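Local coordinates for protein glycoside hydrolase family 81 (Clostridium thermocellum, PDB 6FOP) that hydrolyses beta-1,3-glucans such as laminarin, probably as part of the glucan-degrading machinery of the bacterium's cellulosome, at residues L241-T246 against Y524-E529; L449-I454 against K514-L519; S609-P612 against I617-M620. One frame throughout, in Å; residues are numbered along the deposited sequence. Where two conformers were deposited one is given.

In the fold
Contacts 1 and 2 share helix 514-534. Its first turns meet helix 440-455 in contact 2, and residues farther along meet strand 240-251 in contact 1; the centres of the two contacts lie about 15 Å apart. In sequence, both halves of contact 2 fall between the two halves of contact 1. Contact 1 ties the three-stranded antiparallel sheet to the helical C-terminal domain, whereas contact 2 stays within that domain. Contact 3 follows later in the chain, a local turn from the loop after helix 592-606 into helix 615-622, with its centre about 32 Å from that of contact 1 and 35 Å from that of contact 2. One helix therefore serves both the helical core and its junction with the sheet.

Contact 1: residues L241-T246 against Y524-E529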
loop_
_atom_site.group_PDB
_atom_site.type_symbol
_atom_site.label_atom_id
_atom_site.label_comp_id
_atom_site.label_asym_id
_atom_site.label_seq_id
_atom_site.Cartn_x
_atom_site.Cartn_y
_atom_site.Cartn_z
ATOM N N LEU A 241 -9.204 10.802 9.794
ATOM C CA LEU A 241 -7.838 10.300 9.853
ATOM C C LEU A 241 -6.929 11.354 9.225
ATOM O O LEU A 241 -7.054 11.656 8.042
ATOM C CB LEU A 241 -7.768 8.958 9.130
ATOM C CG LEU A 241 -6.528 8.082 9.227
ATOM C CD1 LEU A 241 -5.440 8.645 8.352
ATOM C CD2 LEU A 241 -6.058 7.921 10.651
ATOM N N THR A 242 -6.063 11.934 10.052
ATOM C CA THR A 242 -5.126 12.959 9.652
ATOM C C THR A 242 -3.735 12.374 9.516
ATOM O O THR A 242 -3.284 11.629 10.387
ATOM C CB THR A 242 -5.110 14.065 10.698
ATOM O OG1 THR A 242 -6.406 14.662 10.765
ATOM C CG2 THR A 242 -4.090 15.149 10.331
ATOM N N THR A 243 -3.079 12.689 8.405
ATOM C CA THR A 243 -1.676 12.295 8.193
ATOM C C THR A 243 -0.852 13.557 7.936
ATOM O O THR A 243 -1.260 14.395 7.124
ATOM C CB THR A 243 -1.514 11.369 6.981
ATOM O OG1 THR A 243 -2.446 10.277 7.100
ATOM C CG2 THR A 243 -0.092 10.807 6.907
ATOM N N THR A 244 0.260 13.687 8.657
ATOM C CA THR A 244 1.225 14.768 8.453
ATOM C C THR A 244 2.454 14.184 7.762
ATOM O O THR A 244 2.918 13.111 8.133
ATOM C CB THR A 244 1.540 15.454 9.802
ATOM O OG1 THR A 244 0.308 15.953 10.341
ATOM C CG2 THR A 244 2.472 16.646 9.651
ATOM N N PHE A 245 2.938 14.904 6.745
ATOM C CA PHE A 245 4.153 14.568 5.977
ATOM C C PHE A 245 5.170 15.655 6.241
ATOM O O PHE A 245 4.840 16.827 6.066
ATOM C CB PHE A 245 3.828 14.532 4.492
ATOM C CG PHE A 245 2.772 13.508 4.152
ATOM C CD1 PHE A 245 1.438 13.804 4.286
ATOM C CD2 PHE A 245 3.133 12.256 3.707
ATOM C CE1 PHE A 245 0.459 12.856 3.987
ATOM C CE2 PHE A 245 2.162 11.296 3.422
ATOM C CZ PHE A 245 0.834 11.607 3.578
ATOM N N THR A 246 6.363 15.277 6.695
ATOM C CA THR A 246 7.404 16.263 7.052
ATOM C C THR A 246 8.731 15.878 6.431
ATOM O O THR A 246 9.171 14.739 6.540
ATOM C CB THR A 246 7.541 16.380 8.581
ATOM O OG1 THR A 246 6.250 16.660 9.132
ATOM C CG2 THR A 246 8.502 17.499 8.966
ATOM N N TYR A 524 -5.920 1.439 6.413
ATOM C CA TYR A 524 -7.160 1.155 5.719
ATOM C C TYR A 524 -7.695 2.368 4.983
ATOM O O TYR A 524 -7.997 2.315 3.783
ATOM C CB TYR A 524 -8.194 0.660 6.749
ATOM C CG TYR A 524 -9.585 0.442 6.196
ATOM C CD1 TYR A 524 -9.944 -0.742 5.561
ATOM C CD2 TYR A 524 -10.536 1.442 6.280
ATOM C CE1 TYR A 524 -11.228 -0.908 5.043
ATOM C CE2 TYR A 524 -11.819 1.263 5.785
ATOM C CZ TYR A 524 -12.159 0.093 5.162
ATOM O OH TYR A 524 -13.426 -0.058 4.671
ATOM N N THR A 525 -7.833 3.477 5.697
ATOM C CA THR A 525 -8.421 4.669 5.120
ATOM C C THR A 525 -7.581 5.185 3.957
ATOM O O THR A 525 -8.096 5.552 2.904
ATOM C CB THR A 525 -8.606 5.727 6.218
ATOM O OG1 THR A 525 -9.393 5.169 7.306
ATOM C CG2 THR A 525 -9.315 6.940 5.685
ATOM N N THR A 526 -6.258 5.190 4.158
ATOM C CA THR A 526 -5.387 5.723 3.115
ATOM C C THR A 526 -5.380 4.793 1.886
ATOM O O THR A 526 -5.531 5.271 0.757
ATOM C CB THR A 526 -3.979 5.927 3.643
ATOM O OG1 THR A 526 -3.999 6.766 4.803
ATOM C CG2 THR A 526 -3.125 6.601 2.564
ATOM N N GLU A 527 -5.231 3.470 2.080
ATOM C CA GLU A 527 -5.253 2.575 0.936
ATOM C C GLU A 527 -6.540 2.681 0.144
ATOM O O GLU A 527 -6.520 2.694 -1.094
ATOM C CB GLU A 527 -4.918 1.134 1.343
ATOM C CG GLU A 527 -4.593 0.254 0.142
ATOM C CD GLU A 527 -3.233 -0.435 0.157
ATOM O OE1 GLU A 527 -2.581 -0.510 1.233
ATOM O OE2 GLU A 527 -2.796 -0.868 -0.940
ATOM N N VAL A 528 -7.661 2.808 0.842
ATOM C CA VAL A 528 -8.937 2.957 0.150
ATOM C C VAL A 528 -8.911 4.227 -0.730
ATOM O O VAL A 528 -9.361 4.209 -1.883
ATOM C CB VAL A 528 -10.103 2.997 1.151
ATOM C CG1 VAL A 528 -11.379 3.501 0.482
ATOM C CG2 VAL A 528 -10.341 1.588 1.732
ATOM N N GLU A 529 -8.391 5.321 -0.181
ATOM C CA GLU A 529 -8.321 6.578 -0.957
ATOM C C GLU A 529 -7.446 6.403 -2.208
ATOM O O GLU A 529 -7.819 6.852 -3.314
ATOM C CB GLU A 529 -7.761 7.711 -0.109
ATOM C CG GLU A 529 -8.688 8.170 0.984
ATOM C CD GLU A 529 -9.894 8.952 0.492
ATOM O OE1 GLU A 529 -9.824 9.620 -0.572
ATOM O OE2 GLU A 529 -10.903 8.956 1.205
HETATM O O HOH W 1 -2.238 8.881 4.749
#
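Leu241 lays its CB against the methyl of Thr525, 4.3 Å from CB to Thr525 CG2 in one of the two conformers of that threonine, and sends CD1 on beside the hydroxyl of Thr526. Its CG stands anti to the backbone N (chi1 -170°), which carries the branch along the helix surface past Thr525 to Thr526. Leu241 also rests on Ile521 and Tyr522, one turn earlier in the helix. Two residues along the strand, Thr243 faces the helix through water: the hydroxyls are too far apart to bond, with OG1 of Thr243 4.5 Å from OG1 of Thr526, and a water joins them, 2.7 Å from Thr243 OG1 and 2.8 Å from Thr526 OG1. The axes of segments 241-246 and 524-529 approach to 9.9 Å at 82°. The strand is the middle one of an antiparallel three-stranded sheet, and the helix lies in the family 81 C-terminal domain, probably the (alpha/alpha)6 barrel known for this family, so the pair joins the sheet to that helical domain. Thr526 OG1 receives the water's proton; chi1 -56° sets it beside the backbone N, facing back toward the carbonyl of Tyr522, to which it bonds, while Thr525 OG1 bonds to the carbonyl of Ile521.

Contact 2: residues L449-I454 against K514-L519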
loop_
_atom_site.group_PDB
_atom_site.type_symbol
_atom_site.label_atom_id
_atom_site.label_comp_id
_atom_site.label_asym_id
_atom_site.label_seq_id
_atom_site.Cartn_x
_atom_site.Cartn_y
_atom_site.Cartn_z
ATOM N N LEU A 449 3.454 -9.976 16.402
ATOM C CA LEU A 449 4.648 -10.131 15.557
ATOM C C LEU A 449 4.302 -10.187 14.051
ATOM O O LEU A 449 5.025 -9.631 13.217
ATOM C CB LEU A 449 5.488 -11.334 15.972
ATOM C CG LEU A 449 6.277 -11.257 17.282
ATOM C CD1 LEU A 449 7.179 -12.479 17.358
ATOM C CD2 LEU A 449 7.156 -10.041 17.366
ATOM N N LEU A 450 3.179 -10.825 13.690
ATOM C CA LEU A 450 2.715 -10.796 12.285
ATOM C C LEU A 450 2.362 -9.372 11.887
ATOM O O LEU A 450 2.692 -8.940 10.773
ATOM C CB LEU A 450 1.504 -11.722 12.022
ATOM C CG LEU A 450 1.841 -13.160 11.681
ATOM C CD1 LEU A 450 2.539 -13.898 12.786
ATOM C CD2 LEU A 450 0.571 -13.900 11.252
ATOM N N ILE A 451 1.697 -8.635 12.778
ATOM C CA ILE A 451 1.395 -7.231 12.501
ATOM C C ILE A 451 2.700 -6.443 12.268
ATOM O O ILE A 451 2.799 -5.680 11.298
ATOM C CB ILE A 451 0.563 -6.558 13.616
ATOM C CG1 ILE A 451 -0.776 -7.304 13.797
ATOM C CG2 ILE A 451 0.338 -5.067 13.295
ATOM C CD1 ILE A 451 -1.631 -6.772 14.924
ATOM N N LYS A 452 3.689 -6.657 13.130
ATOM C CA LYS A 452 4.960 -5.957 13.007
ATOM C C LYS A 452 5.709 -6.354 11.760
ATOM O O LYS A 452 6.391 -5.503 11.161
ATOM C CB LYS A 452 5.851 -6.110 14.255
ATOM C CG LYS A 452 5.345 -5.346 15.441
ATOM C CD LYS A 452 6.185 -5.625 16.678
ATOM C CE LYS A 452 5.936 -4.598 17.764
ATOM N NZ LYS A 452 6.642 -3.330 17.479
ATOM N N ASP A 453 5.636 -7.607 11.321
ATOM C CA ASP A 453 6.313 -7.941 10.093
ATOM C C ASP A 453 5.780 -7.118 8.910
ATOM O O ASP A 453 6.570 -6.655 8.091
ATOM C CB ASP A 453 6.217 -9.432 9.761
ATOM C CG ASP A 453 6.972 -9.779 8.490
ATOM O OD1 ASP A 453 8.239 -9.773 8.516
ATOM O OD2 ASP A 453 6.303 -10.024 7.466
ATOM N N ILE A 454 4.453 -6.925 8.817
ATOM C CA ILE A 454 3.881 -6.260 7.651
ATOM C C ILE A 454 3.657 -4.768 7.817
ATOM O O ILE A 454 3.602 -4.054 6.816
ATOM C CB ILE A 454 2.575 -6.927 7.197
ATOM C CG1 ILE A 454 1.422 -6.763 8.220
ATOM C CG2 ILE A 454 2.863 -8.394 6.867
ATOM C CD1 ILE A 454 0.094 -7.328 7.729
ATOM N N LYS A 514 -5.310 1.060 21.391
ATOM C CA LYS A 514 -5.613 2.184 20.505
ATOM C C LYS A 514 -4.484 2.427 19.515
ATOM O O LYS A 514 -4.739 2.824 18.388
ATOM C CB LYS A 514 -5.931 3.467 21.280
ATOM C CG LYS A 514 -7.250 3.438 22.038
ATOM C CD LYS A 514 -7.625 4.809 22.599
ATOM C CE LYS A 514 -8.694 4.704 23.684
ATOM N NZ LYS A 514 -9.964 4.098 23.202
ATOM N N THR A 515 -3.241 2.158 19.896
ATOM C CA THR A 515 -2.119 2.362 18.953
ATOM C C THR A 515 -2.284 1.450 17.739
ATOM O O THR A 515 -2.150 1.883 16.584
ATOM C CB THR A 515 -0.767 2.098 19.639
ATOM O OG1 THR A 515 -0.589 3.012 20.718
ATOM C CG2 THR A 515 0.380 2.245 18.659
ATOM N N ILE A 516 -2.543 0.168 17.984
ATOM C CA ILE A 516 -2.691 -0.771 16.879
ATOM C C ILE A 516 -3.969 -0.486 16.108
ATOM O O ILE A 516 -3.975 -0.499 14.876
ATOM C CB ILE A 516 -2.608 -2.232 17.360
ATOM C CG1 ILE A 516 -1.206 -2.521 17.911
ATOM C CG2 ILE A 516 -2.982 -3.177 16.220
ATOM C CD1 ILE A 516 -0.996 -3.933 18.427
ATOM N N ARG A 517 -5.055 -0.191 16.812
ATOM C CA ARG A 517 -6.291 0.148 16.113
ATOM C C ARG A 517 -6.099 1.339 15.161
ATOM O O ARG A 517 -6.499 1.292 14.008
ATOM C CB ARG A 517 -7.408 0.473 17.090
ATOM C CG ARG A 517 -8.705 0.771 16.391
ATOM C CD ARG A 517 -9.641 1.490 17.300
ATOM N NE ARG A 517 -9.125 2.801 17.681
ATOM C CZ ARG A 517 -9.658 3.557 18.627
ATOM N NH1 ARG A 517 -10.709 3.133 19.319
ATOM N NH2 ARG A 517 -9.127 4.741 18.910
ATOM N N ASP A 518 -5.446 2.383 15.656
ATOM C CA ASP A 518 -5.320 3.620 14.891
ATOM C C ASP A 518 -4.375 3.429 13.719
ATOM O O ASP A 518 -4.580 4.040 12.670
ATOM C CB ASP A 518 -4.850 4.752 15.797
ATOM C CG ASP A 518 -5.910 5.184 16.821
ATOM O OD1 ASP A 518 -7.048 4.651 16.811
ATOM O OD2 ASP A 518 -5.583 6.063 17.635
ATOM N N LEU A 519 -3.359 2.578 13.888
ATOM C CA LEU A 519 -2.508 2.119 12.781
ATOM C C LEU A 519 -3.384 1.519 11.683
ATOM O O LEU A 519 -3.240 1.842 10.492
ATOM C CB LEU A 519 -1.501 1.088 13.286
ATOM C CG LEU A 519 -0.737 0.258 12.239
ATOM C CD1 LEU A 519 0.243 1.103 11.450
ATOM C CD2 LEU A 519 -0.051 -0.931 12.889
#
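Ile451 of helix 440-455 meets two residues of helix 514-534 with two different branches. Its CD1, at the end of the longer arm, lies 4.1 Å from CG2 of Ile516, the two side chains meeting at a slant. Its CG2 lies 4.2 Å from CD2 of Leu519, and here the side chains run antiparallel alongside one another. The torsions explain the split: in Ile451 the CG1 arm sits anti to the carbonyl carbon (chi1 -59°), with CD1 extended beyond CG1 (chi2 177°), while CG2 branches off anti to the backbone N. Ile516 and Leu519 are three residues apart, so one helical turn presents both. Around this trio, Ile504 of helix 494-511 touches both isoleucines; Trp507 and Leu424 add to the cover of Ile451, and Leu519 reaches Trp457 and Trp232. Farther out, the side chain of Asn513 bonds to the backbone N of Ile516. Arg517 holds Asp518 side-on, NE and NH2 both meeting OD1 within the guanidinium plane, with NE 2.9 Å from OD1, while NH1 pairs with Glu509. Segments 449-454 and 514-519 of the C-terminal domain touch through methyl groups, so their fit rests on shape and burial rather than on any directional bond between them.

Contact 3: residues S609-P612 against I617-M620; sequences SQPP and IQYM
The phenolic OH of Tyr619 touches two residues of the loop, Pro611 and Gln610: it lies 3.6 Å from CD of Pro611 and 3.7 Å from CD of Gln610, with CB and CG of Gln610 similarly near. The carbon contacts are van der Waals, and OE1 of Gln610, also 3.7 Å from Tyr619 OH, makes no hydrogen bond with it. The glutamine, extended beyond CG, passes the end of the ring at about a right angle, its amide plane turned 77° from that of the phenol. Pro611 does most of the touching. Its CD comes within 3.6 Å of CE1 of Tyr619, approaching the ring obliquely, and its CG lies 3.6 Å from CB of Gln618. The pyrrolidine thus wedges between two consecutive residues of the helix. Gln618 bends away at chi2 (-66°), so that CB and CG meet the proline while the amide leaves the contact; its NE2 makes a weak hydrogen bond to the carbonyl of Ser571. Gln618 also packs on Met602 and on His574, a nickel ligand together with His562, Glu601 and Glu605. The arrangement is a short helix-loop-helix connection in the family 81 C-terminal domain: the chain passes from helix 592-606 through this loop into helix 615-622. Tyr599 of helix 592-606 touches both Pro611 and Tyr619, and Met633 of helix 627-633 borders Gln610 and Tyr619.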
loop_
_atom_site.group_PDB
_atom_site.type_symbol
_atom_site.label_atom_id
_atom_site.label_comp_id
_atom_site.label_asym_id
_atom_site.label_seq_id
_atom_site.Cartn_x
_atom_site.Cartn_y
_atom_site.Cartn_z
ATOM N N SER A 609 -23.277 -12.124 -21.056
ATOM C CA SER A 609 -24.328 -11.313 -20.385
ATOM C C SER A 609 -24.347 -11.464 -18.874
ATOM O O SER A 609 -24.958 -10.645 -18.198
ATOM C CB SER A 609 -25.696 -11.650 -20.964
ATOM O OG SER A 609 -25.817 -13.037 -21.138
ATOM N N GLN A 610 -23.660 -12.496 -18.377
ATOM C CA GLN A 610 -23.383 -12.715 -16.954
ATOM C C GLN A 610 -21.918 -13.122 -16.829
ATOM O O GLN A 610 -21.318 -13.572 -17.793
ATOM C CB GLN A 610 -24.290 -13.817 -16.371
ATOM C CG GLN A 610 -25.693 -13.330 -16.133
ATOM C CD GLN A 610 -26.658 -14.440 -15.713
ATOM O OE1 GLN A 610 -26.319 -15.621 -15.705
ATOM N NE2 GLN A 610 -27.852 -14.037 -15.333
ATOM N N PRO A 611 -21.339 -12.985 -15.632
ATOM C CA PRO A 611 -19.915 -13.361 -15.502
ATOM C C PRO A 611 -19.686 -14.818 -15.872
ATOM O O PRO A 611 -20.520 -15.660 -15.524
ATOM C CB PRO A 611 -19.613 -13.158 -14.018
ATOM C CG PRO A 611 -20.742 -12.350 -13.484
ATOM C CD PRO A 611 -21.925 -12.581 -14.346
ATOM N N PRO A 612 -18.630 -15.133 -16.618
ATOM C CA PRO A 612 -18.416 -16.552 -16.982
ATOM C C PRO A 612 -17.972 -17.419 -15.808
ATOM O O PRO A 612 -18.168 -18.639 -15.821
ATOM C CB PRO A 612 -17.326 -16.463 -18.059
ATOM C CG PRO A 612 -16.576 -15.221 -17.695
ATOM C CD PRO A 612 -17.649 -14.254 -17.279
ATOM N N ILE A 617 -18.209 -13.728 -6.427
ATOM C CA ILE A 617 -17.482 -12.476 -6.187
ATOM C C ILE A 617 -18.185 -11.350 -6.949
ATOM O O ILE A 617 -18.392 -10.256 -6.403
ATOM C CB ILE A 617 -16.035 -12.599 -6.651
ATOM C CG1 ILE A 617 -15.286 -13.730 -5.954
ATOM C CG2 ILE A 617 -15.290 -11.291 -6.475
ATOM C CD1 ILE A 617 -15.263 -13.668 -4.474
ATOM N N GLN A 618 -18.545 -11.604 -8.221
ATOM C CA GLN A 618 -19.143 -10.541 -9.039
ATOM C C GLN A 618 -20.523 -10.147 -8.568
ATOM O O GLN A 618 -20.898 -8.972 -8.632
ATOM C CB GLN A 618 -19.194 -10.934 -10.508
ATOM C CG GLN A 618 -17.827 -11.041 -11.150
ATOM C CD GLN A 618 -17.121 -9.716 -11.240
ATOM O OE1 GLN A 618 -17.743 -8.670 -11.113
ATOM N NE2 GLN A 618 -15.819 -9.761 -11.525
ATOM N N TYR A 619 -21.311 -11.126 -8.100
ATOM C CA TYR A 619 -22.647 -10.756 -7.618
ATOM C C TYR A 619 -22.610 -10.078 -6.246
ATOM O O TYR A 619 -23.450 -9.203 -5.978
ATOM C CB TYR A 619 -23.593 -11.953 -7.620
ATOM C CG TYR A 619 -23.837 -12.589 -8.975
ATOM C CD1 TYR A 619 -23.714 -11.866 -10.156
ATOM C CD2 TYR A 619 -24.209 -13.916 -9.062
ATOM C CE1 TYR A 619 -23.973 -12.435 -11.392
ATOM C CE2 TYR A 619 -24.452 -14.503 -10.297
ATOM C CZ TYR A 619 -24.302 -13.779 -11.457
ATOM O OH TYR A 619 -24.561 -14.352 -12.679
ATOM N N MET A 620 -21.627 -10.409 -5.396
ATOM C CA MET A 620 -21.418 -9.629 -4.170
ATOM C C MET A 620 -21.069 -8.180 -4.486
ATOM O O MET A 620 -21.572 -7.247 -3.838
ATOM C CB MET A 620 -20.336 -10.246 -3.314
ATOM C CG MET A 620 -20.771 -11.542 -2.649
ATOM S SD MET A 620 -19.500 -12.064 -1.470
ATOM C CE MET A 620 -18.223 -12.687 -2.544
#